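Local coordinates for protein glycosyl hyrolase, family 3 (Deinococcus radiodurans, PDB 3TEV) that probably hydrolyses O-glycosidic bonds, as a family 3 glycoside hydrolase with a TIM-barrel domain, at residues L109-N114 with H168-V173; H160-L165 with L216-A221; G172-A177 with R329-Q334. All blocks are in the same frame, centred on the assembly; numbering follows the deposited sequence.

Interaction 1: residues L109-N114 with H168-V173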
loop_
_atom_site.group_PDB
_atom_site.type_symbol
_atom_site.label_atom_id
_atom_site.label_comp_id
_atom_site.label_asym_id
_atom_site.label_seq_id
_atom_site.Cartn_x
_atom_site.Cartn_y
_atom_site.Cartn_z
ATOM N N LEU A 109 -4.742 -0.875 -24.336
ATOM C CA LEU A 109 -3.302 -1.109 -24.241
ATOM C C LEU A 109 -2.821 -1.099 -22.774
ATOM O O LEU A 109 -2.080 -1.993 -22.327
ATOM C CB LEU A 109 -2.531 -0.067 -25.053
ATOM C CG LEU A 109 -1.001 -0.029 -24.899
ATOM C CD1 LEU A 109 -0.341 -1.345 -25.314
ATOM C CD2 LEU A 109 -0.423 1.142 -25.706
ATOM N N THR A 110 -3.257 -0.091 -22.028
ATOM C CA THR A 110 -2.873 0.047 -20.640
ATOM C C THR A 110 -3.270 -1.198 -19.875
ATOM O O THR A 110 -2.463 -1.748 -19.134
ATOM C CB THR A 110 -3.509 1.297 -20.022
ATOM O OG1 THR A 110 -3.074 2.442 -20.758
ATOM C CG2 THR A 110 -3.134 1.457 -18.514
ATOM N N GLU A 111 -4.504 -1.650 -20.065
ATOM C CA GLU A 111 -4.961 -2.872 -19.405
ATOM C C GLU A 111 -4.066 -4.064 -19.760
ATOM O O GLU A 111 -3.616 -4.782 -18.878
ATOM C CB GLU A 111 -6.420 -3.173 -19.745
ATOM C CG GLU A 111 -6.930 -4.419 -19.049
ATOM C CD GLU A 111 -8.419 -4.698 -19.255
ATOM O OE1 GLU A 111 -9.226 -3.784 -19.547
ATOM O OE2 GLU A 111 -8.793 -5.870 -19.093
ATOM N N ASP A 112 -3.789 -4.241 -21.056
ATOM C CA ASP A 112 -3.028 -5.391 -21.521
ATOM C C ASP A 112 -1.581 -5.393 -21.049
ATOM O O ASP A 112 -1.020 -6.451 -20.821
ATOM C CB ASP A 112 -3.069 -5.504 -23.048
ATOM C CG ASP A 112 -4.464 -5.830 -23.591
ATOM O OD1 ASP A 112 -5.366 -6.216 -22.820
ATOM O OD2 ASP A 112 -4.657 -5.686 -24.806
ATOM N N VAL A 113 -0.968 -4.222 -20.926
ATOM C CA VAL A 113 0.411 -4.139 -20.414
ATOM C C VAL A 113 0.455 -4.515 -18.919
ATOM O O VAL A 113 1.363 -5.210 -18.450
ATOM C CB VAL A 113 1.024 -2.729 -20.645
ATOM C CG1 VAL A 113 2.312 -2.545 -19.838
ATOM C CG2 VAL A 113 1.272 -2.492 -22.143
ATOM N N ASN A 114 -0.545 -4.065 -18.183
ATOM C CA ASN A 114 -0.674 -4.450 -16.784
ATOM C C ASN A 114 -1.039 -5.931 -16.620
ATOM O O ASN A 114 -0.576 -6.603 -15.680
ATOM C CB ASN A 114 -1.639 -3.499 -16.064
ATOM C CG ASN A 114 -0.969 -2.170 -15.706
ATOM O OD1 ASN A 114 -0.349 -2.048 -14.649
ATOM N ND2 ASN A 114 -1.067 -1.180 -16.598
ATOM N N HIS A 168 -4.625 -6.302 -13.518
ATOM C CA HIS A 168 -4.107 -7.070 -12.390
ATOM C C HIS A 168 -5.166 -8.036 -11.871
ATOM O O HIS A 168 -4.931 -9.226 -11.732
ATOM C CB HIS A 168 -3.630 -6.134 -11.271
ATOM C CG HIS A 168 -2.258 -5.594 -11.496
ATOM N ND1 HIS A 168 -2.016 -4.480 -12.267
ATOM C CD2 HIS A 168 -1.048 -6.044 -11.089
ATOM C CE1 HIS A 168 -0.714 -4.254 -12.313
ATOM N NE2 HIS A 168 -0.103 -5.193 -11.608
ATOM N N THR A 169 -6.333 -7.488 -11.585
ATOM C CA THR A 169 -7.462 -8.211 -11.046
ATOM C C THR A 169 -7.803 -9.438 -11.883
ATOM O O THR A 169 -7.933 -10.547 -11.347
ATOM C CB THR A 169 -8.651 -7.243 -10.929
ATOM O OG1 THR A 169 -8.432 -6.397 -9.791
ATOM C CG2 THR A 169 -9.934 -7.976 -10.713
ATOM N N ARG A 170 -7.908 -9.259 -13.199
ATOM C CA ARG A 170 -8.248 -10.390 -14.058
ATOM C C ARG A 170 -7.135 -11.450 -14.149
ATOM O O ARG A 170 -7.402 -12.581 -14.551
ATOM C CB ARG A 170 -8.720 -9.928 -15.449
ATOM C CG ARG A 170 -7.641 -9.369 -16.372
ATOM C CD ARG A 170 -8.330 -8.888 -17.654
ATOM N NE ARG A 170 -7.518 -8.310 -18.730
ATOM C CZ ARG A 170 -6.728 -9.003 -19.559
ATOM N NH1 ARG A 170 -6.539 -10.318 -19.361
ATOM N NH2 ARG A 170 -6.095 -8.372 -20.573
ATOM N N GLU A 171 -5.905 -11.088 -13.767
ATOM C CA GLU A 171 -4.804 -12.048 -13.761
ATOM C C GLU A 171 -4.509 -12.620 -12.362
ATOM O O GLU A 171 -3.517 -13.331 -12.171
ATOM C CB GLU A 171 -3.533 -11.474 -14.409
ATOM C CG GLU A 171 -3.658 -11.098 -15.925
ATOM C CD GLU A 171 -3.931 -12.274 -16.880
ATOM O OE1 GLU A 171 -4.012 -13.445 -16.442
ATOM O OE2 GLU A 171 -4.078 -12.026 -18.105
ATOM N N GLY A 172 -5.364 -12.330 -11.385
ATOM C CA GLY A 172 -5.151 -12.844 -10.033
ATOM C C GLY A 172 -4.051 -12.187 -9.200
ATOM O O GLY A 172 -3.500 -12.827 -8.317
ATOM N N VAL A 173 -3.732 -10.920 -9.465
ATOM C CA VAL A 173 -2.812 -10.165 -8.624
ATOM C C VAL A 173 -3.594 -8.975 -8.061
ATOM O O VAL A 173 -4.292 -8.268 -8.819
ATOM C CB VAL A 173 -1.578 -9.650 -9.430
ATOM C CG1 VAL A 173 -0.730 -8.686 -8.604
ATOM C CG2 VAL A 173 -0.724 -10.803 -9.935
#

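Interaction 2: residues H160-L165 with L216-A221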
loop_
_atom_site.group_PDB
_atom_site.type_symbol
_atom_site.label_atom_id
_atom_site.label_comp_id
_atom_site.label_asym_id
_atom_site.label_seq_id
_atom_site.Cartn_x
_atom_site.Cartn_y
_atom_site.Cartn_z
ATOM N N HIS A 160 -7.053 5.451 -17.223
ATOM C CA HIS A 160 -5.933 4.516 -17.254
ATOM C C HIS A 160 -5.744 3.762 -15.939
ATOM O O HIS A 160 -5.299 2.607 -15.940
ATOM C CB HIS A 160 -4.671 5.203 -17.753
ATOM C CG HIS A 160 -4.760 5.571 -19.193
ATOM N ND1 HIS A 160 -4.567 4.650 -20.200
ATOM C CD2 HIS A 160 -5.101 6.733 -19.801
ATOM C CE1 HIS A 160 -4.744 5.241 -21.371
ATOM N NE2 HIS A 160 -5.071 6.504 -21.156
ATOM N N GLY A 161 -6.125 4.396 -14.829
ATOM C CA GLY A 161 -6.141 3.720 -13.531
ATOM C C GLY A 161 -7.060 2.509 -13.559
ATOM O O GLY A 161 -6.710 1.447 -13.053
ATOM N N ARG A 162 -8.228 2.672 -14.170
ATOM C CA ARG A 162 -9.220 1.588 -14.303
ATOM C C ARG A 162 -8.621 0.399 -15.054
ATOM O O ARG A 162 -8.795 -0.768 -14.651
ATOM C CB ARG A 162 -10.484 2.081 -15.039
ATOM C CG ARG A 162 -11.654 1.069 -15.031
ATOM C CD ARG A 162 -12.894 1.502 -15.835
ATOM N NE ARG A 162 -13.288 2.896 -15.594
ATOM C CZ ARG A 162 -14.127 3.319 -14.643
ATOM N NH1 ARG A 162 -14.694 2.456 -13.788
ATOM N NH2 ARG A 162 -14.397 4.621 -14.541
ATOM N N ALA A 163 -7.912 0.710 -16.135
ATOM C CA ALA A 163 -7.282 -0.309 -16.982
ATOM C C ALA A 163 -6.203 -1.081 -16.220
ATOM O O ALA A 163 -6.109 -2.302 -16.323
ATOM C CB ALA A 163 -6.694 0.339 -18.232
ATOM N N ALA A 164 -5.392 -0.353 -15.455
ATOM C CA ALA A 164 -4.315 -0.947 -14.660
ATOM C C ALA A 164 -4.857 -1.882 -13.584
ATOM O O ALA A 164 -4.330 -2.989 -13.386
ATOM C CB ALA A 164 -3.459 0.146 -14.046
ATOM N N LEU A 165 -5.916 -1.441 -12.901
ATOM C CA LEU A 165 -6.584 -2.264 -11.885
ATOM C C LEU A 165 -7.134 -3.548 -12.504
ATOM O O LEU A 165 -6.923 -4.637 -11.960
ATOM C CB LEU A 165 -7.719 -1.495 -11.208
ATOM C CG LEU A 165 -7.373 -0.277 -10.352
ATOM C CD1 LEU A 165 -8.615 0.588 -10.193
ATOM C CD2 LEU A 165 -6.818 -0.661 -8.970
ATOM N N LEU A 216 -13.223 3.169 -6.625
ATOM C CA LEU A 216 -13.380 2.380 -5.388
ATOM C C LEU A 216 -13.871 0.948 -5.544
ATOM O O LEU A 216 -13.250 0.039 -4.994
ATOM C CB LEU A 216 -14.313 3.073 -4.406
ATOM C CG LEU A 216 -13.768 4.140 -3.484
ATOM C CD1 LEU A 216 -14.862 4.402 -2.465
ATOM C CD2 LEU A 216 -12.454 3.714 -2.820
ATOM N N PRO A 217 -14.991 0.738 -6.274
ATOM C CA PRO A 217 -15.474 -0.652 -6.366
ATOM C C PRO A 217 -14.504 -1.611 -7.088
ATOM O O PRO A 217 -14.669 -2.825 -6.980
ATOM C CB PRO A 217 -16.811 -0.545 -7.141
ATOM C CG PRO A 217 -17.092 0.935 -7.322
ATOM C CD PRO A 217 -15.785 1.670 -7.105
ATOM N N GLU A 218 -13.521 -1.072 -7.808
ATOM C CA GLU A 218 -12.520 -1.874 -8.510
ATOM C C GLU A 218 -11.177 -1.921 -7.776
ATOM O O GLU A 218 -10.234 -2.545 -8.258
ATOM C CB GLU A 218 -12.267 -1.312 -9.921
ATOM C CG GLU A 218 -13.286 -1.718 -10.979
ATOM C CD GLU A 218 -14.550 -0.884 -10.914
ATOM O OE1 GLU A 218 -14.455 0.299 -10.498
ATOM O OE2 GLU A 218 -15.635 -1.414 -11.272
ATOM N N THR A 219 -11.084 -1.241 -6.636
ATOM C CA THR A 219 -9.825 -1.113 -5.905
ATOM C C THR A 219 -9.813 -1.969 -4.624
ATOM O O THR A 219 -10.400 -1.587 -3.622
ATOM C CB THR A 219 -9.548 0.382 -5.567
ATOM O OG1 THR A 219 -9.669 1.174 -6.756
ATOM C CG2 THR A 219 -8.161 0.566 -4.986
ATOM N N PRO A 220 -9.125 -3.120 -4.648
ATOM C CA PRO A 220 -9.120 -4.023 -3.483
ATOM C C PRO A 220 -8.227 -3.546 -2.313
ATOM O O PRO A 220 -8.409 -4.010 -1.176
ATOM C CB PRO A 220 -8.576 -5.337 -4.048
ATOM C CG PRO A 220 -8.303 -5.081 -5.510
ATOM C CD PRO A 220 -8.285 -3.625 -5.743
ATOM N N ALA A 221 -7.288 -2.637 -2.605
ATOM C CA ALA A 221 -6.347 -2.088 -1.617
ATOM C C ALA A 221 -5.935 -0.672 -1.987
ATOM O O ALA A 221 -5.809 -0.326 -3.189
ATOM C CB ALA A 221 -5.124 -2.955 -1.498
#

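Interaction 3: residues G172-A177 with R329-Q334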
loop_
_atom_site.group_PDB
_atom_site.type_symbol
_atom_site.label_atom_id
_atom_site.label_comp_id
_atom_site.label_asym_id
_atom_site.label_seq_id
_atom_site.Cartn_x
_atom_site.Cartn_y
_atom_site.Cartn_z
ATOM N N GLY A 172 -5.364 -12.330 -11.385
ATOM C CA GLY A 172 -5.151 -12.844 -10.033
ATOM C C GLY A 172 -4.051 -12.187 -9.200
ATOM O O GLY A 172 -3.500 -12.827 -8.317
ATOM N N VAL A 173 -3.732 -10.920 -9.465
ATOM C CA VAL A 173 -2.812 -10.165 -8.624
ATOM C C VAL A 173 -3.594 -8.975 -8.061
ATOM O O VAL A 173 -4.292 -8.268 -8.819
ATOM C CB VAL A 173 -1.578 -9.650 -9.430
ATOM C CG1 VAL A 173 -0.730 -8.686 -8.604
ATOM C CG2 VAL A 173 -0.724 -10.803 -9.935
ATOM N N ALA A 174 -3.509 -8.767 -6.745
ATOM C CA ALA A 174 -4.128 -7.600 -6.130
ATOM C C ALA A 174 -3.330 -6.371 -6.525
ATOM O O ALA A 174 -2.116 -6.360 -6.365
ATOM C CB ALA A 174 -4.153 -7.719 -4.622
ATOM N N PRO A 175 -3.995 -5.344 -7.076
ATOM C CA PRO A 175 -3.277 -4.092 -7.281
ATOM C C PRO A 175 -3.534 -3.195 -6.078
ATOM O O PRO A 175 -4.508 -3.401 -5.363
ATOM C CB PRO A 175 -3.940 -3.532 -8.541
ATOM C CG PRO A 175 -5.345 -4.009 -8.447
ATOM C CD PRO A 175 -5.328 -5.324 -7.711
ATOM N N CYS A 176 -2.690 -2.210 -5.841
ATOM C CA CYS A 176 -2.927 -1.291 -4.727
ATOM C C CYS A 176 -2.771 0.133 -5.234
ATOM O O CYS A 176 -1.675 0.516 -5.638
ATOM C CB CYS A 176 -1.942 -1.572 -3.595
ATOM S SG CYS A 176 -2.142 -0.569 -2.079
ATOM N N ALA A 177 -3.862 0.895 -5.240
ATOM C CA ALA A 177 -3.844 2.282 -5.683
ATOM C C ALA A 177 -3.062 3.154 -4.682
ATOM O O ALA A 177 -3.191 2.979 -3.468
ATOM C CB ALA A 177 -5.264 2.792 -5.825
ATOM N N ARG A 329 -7.432 -14.672 0.032
ATOM C CA ARG A 329 -8.317 -15.744 -0.479
ATOM C C ARG A 329 -8.674 -15.468 -1.951
ATOM O O ARG A 329 -8.738 -16.372 -2.778
ATOM C CB ARG A 329 -9.620 -15.893 0.339
ATOM C CG ARG A 329 -9.654 -17.111 1.239
ATOM C CD ARG A 329 -10.980 -17.306 2.061
ATOM N NE ARG A 329 -11.527 -16.060 2.626
ATOM C CZ ARG A 329 -11.316 -15.585 3.858
ATOM N NH1 ARG A 329 -10.550 -16.225 4.738
ATOM N NH2 ARG A 329 -11.892 -14.447 4.207
ATOM N N ARG A 330 -8.905 -14.200 -2.246
ATOM C CA ARG A 330 -9.294 -13.784 -3.574
ATOM C C ARG A 330 -8.083 -13.870 -4.517
ATOM O O ARG A 330 -8.217 -14.284 -5.650
ATOM C CB ARG A 330 -9.859 -12.364 -3.512
ATOM C CG ARG A 330 -10.445 -11.883 -4.816
ATOM C CD ARG A 330 -10.972 -10.479 -4.663
ATOM N NE ARG A 330 -11.444 -9.963 -5.948
ATOM C CZ ARG A 330 -11.676 -8.680 -6.205
ATOM N NH1 ARG A 330 -11.483 -7.761 -5.263
ATOM N NH2 ARG A 330 -12.106 -8.322 -7.411
ATOM N N PHE A 331 -6.905 -13.518 -4.002
ATOM C CA PHE A 331 -5.682 -13.462 -4.778
ATOM C C PHE A 331 -4.594 -14.311 -4.094
ATOM O O PHE A 331 -3.625 -13.775 -3.556
ATOM C CB PHE A 331 -5.211 -12.007 -4.895
ATOM C CG PHE A 331 -6.210 -11.075 -5.553
ATOM C CD1 PHE A 331 -6.543 -11.220 -6.906
ATOM C CD2 PHE A 331 -6.792 -10.036 -4.831
ATOM C CE1 PHE A 331 -7.437 -10.346 -7.539
ATOM C CE2 PHE A 331 -7.683 -9.136 -5.453
ATOM C CZ PHE A 331 -8.018 -9.303 -6.811
ATOM N N PRO A 332 -4.751 -15.641 -4.113
ATOM C CA PRO A 332 -3.777 -16.487 -3.433
ATOM C C PRO A 332 -2.366 -16.379 -4.036
ATOM O O PRO A 332 -2.209 -16.298 -5.263
ATOM C CB PRO A 332 -4.344 -17.905 -3.607
ATOM C CG PRO A 332 -5.249 -17.834 -4.785
ATOM C CD PRO A 332 -5.695 -16.410 -4.950
ATOM N N ALA A 333 -1.356 -16.383 -3.169
ATOM C CA ALA A 333 0.026 -16.301 -3.613
ATOM C C ALA A 333 0.499 -17.545 -4.362
ATOM O O ALA A 333 1.114 -17.423 -5.413
ATOM C CB ALA A 333 0.947 -16.003 -2.454
ATOM N N GLN A 334 0.231 -18.732 -3.832
ATOM C CA GLN A 334 0.797 -19.943 -4.419
ATOM C C GLN A 334 0.800 -19.889 -5.971
ATOM O O GLN A 334 -0.257 -19.793 -6.605
ATOM C CB GLN A 334 0.105 -21.203 -3.865
ATOM C CG GLN A 334 0.810 -22.512 -4.223
ATOM C CD GLN A 334 0.248 -23.714 -3.485
ATOM O OE1 GLN A 334 -0.278 -23.596 -2.374
ATOM N NE2 GLN A 334 0.371 -24.888 -4.099
HETATM O O HOH W 1 -3.807 -15.377 -7.359
#

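Interaction 1: residues L109-N114 with H168-V173
N114 and H168 mark the closest backbone approach, with CA atoms 6.2 Å apart, where helix 107-124 passes the C-terminal end of helix 154-169; there the chain turns out of the helix in a Schellman motif with G172 at C-prime. The N114 carboxamide meets the edge of the imidazole: OD1 lies in the ring plane, 3.2 Å from H168 CE1, while N114 O sits over one ring face. The other end of the amide is held within its own helix, ND2 giving T110 O a nearly straight bond (3.0 Å, 174°). H168 is further fixed by A164 O at ND1 and N129 at NE2. Toward the surface, R170 extends from CG to NE and presents the NE/NH2 edge of its guanidinium to two acids. Its NE donates to E111 OE2 at 2.8 Å, using the anti lone pair of that oxygen, in a bond bent (142°) and tilted somewhat from the guanidinium plane. R170 NH2 makes only a weak bond to D112 OD1 (3.2 Å, 121°), an oxygen that also binds Q108. NH1 turns back to E171 OE2, itself bridged to R119. The arginine thus probably offsets repulsion among three carboxylates and links the two helices.

Interaction 2: residues H160-L165 with L216-A221
L165 packs against the carbonyl and CB of E218 and the hydroxyl of T219 in a small van der Waals contact of a leucine with a turn, with a loose charged pair at its outer edge; it joins helix 154-169 to the short 3-10 turn that leads from helix 210-215 into strand 221-224. The backbones come nearest at L165 and E218, whose CA atoms are 6.8 Å apart, and no hydrogen bond crosses between them. The CB of L165 is directed toward the turn, and both methyls come up to the same side of it, each near E218 O and T219 OG1. CD1 touches T219 OG1 at 3.6 Å and the aliphatic CB of E218 at 4.1 Å, while CD2 rests 4.0 Å from E218 O. The threonine hydroxyl is hydrogen-bonded to L215 O, so its polar need is met although a methyl lies against it. T219 N bonds to L216 O at 3.0 Å within the 3-10 turn. Farther out, R162 bends at chi3 and E218 folds at chi2 (80°), which brings NH1 of R162 and OE1 of E218 near each other. These atoms are still 3.9 Å apart, a long salt bridge, and the planes of the two groups are turned 65° from each other, so the attraction is probably modest. Inward, L165 also meets P132 and P175, and T219 lies on A177 of strand 174-180. A helix on the outside, lying against its following strand and the entry to the next one, is the layering of a TIM barrel.

Interaction 3: residues G172-A177 with R329-Q334
F331, the first residue beyond helix 314-330 to leave helical geometry, turns its ring onto the G172-A174 backbone, where the chain passes from its Schellman turn into TIM-barrel strand 174-180. The packing is ring on backbone, with one side-chain contact, A174 CB. With CG anti to its carbonyl carbon (chi1 -59°), the phenyl group reaches inward and lies with one face over the peptide between V173 and A174: A174 N is 3.7 Å above the ring plane, displaced toward the rim. At one ortho position CD1 approaches G172 C to 3.5 Å, and at the other CD2 touches A174 CB, also at 3.5 Å. The opposite face is covered from within its own segment by R330 CG, which stands 3.9 Å above the ring, over its centre, so the phenyl lies between the R330 stem and the V173-A174 peptide. A leucine in its place would probably leave the V173-A174 peptide without its flat cover and open a gap beneath the R330 side chain. Polar contacts hold the surrounding backbone: F331 O accepts from N127 ND2, and R122 reaches the carbonyls of A333 and Q334. Directly between the segments there is no hydrogen bond, yet one water spans them by donating to both G172 O, at 2.7 Å, and P332 O, at 2.8 Å.

Overall arrangement
Read from the N terminus, helix 107-124 comes first, and interaction 1 closes a loop of some fifty residues when the chain returns to it at 168-173. Interaction 2 starts within that loop, on helix 154-169, and closes beyond it at 216-221, so the two cross. Interaction 3 begins at G172 and V173, on the stretch where interaction 1 ends, and crosses interaction 2 in turn; its closure at 329-334 spans about 150 residues. Helix 154-169 and strand 174-180 are the common ground, linking helix 107-124, the entry to strand 221-224 and the C-terminal helix 314-330. A probable hydrogen bond between H160 ND1 and T110 OG1 and P175 packing on L165 join neighbouring contacts.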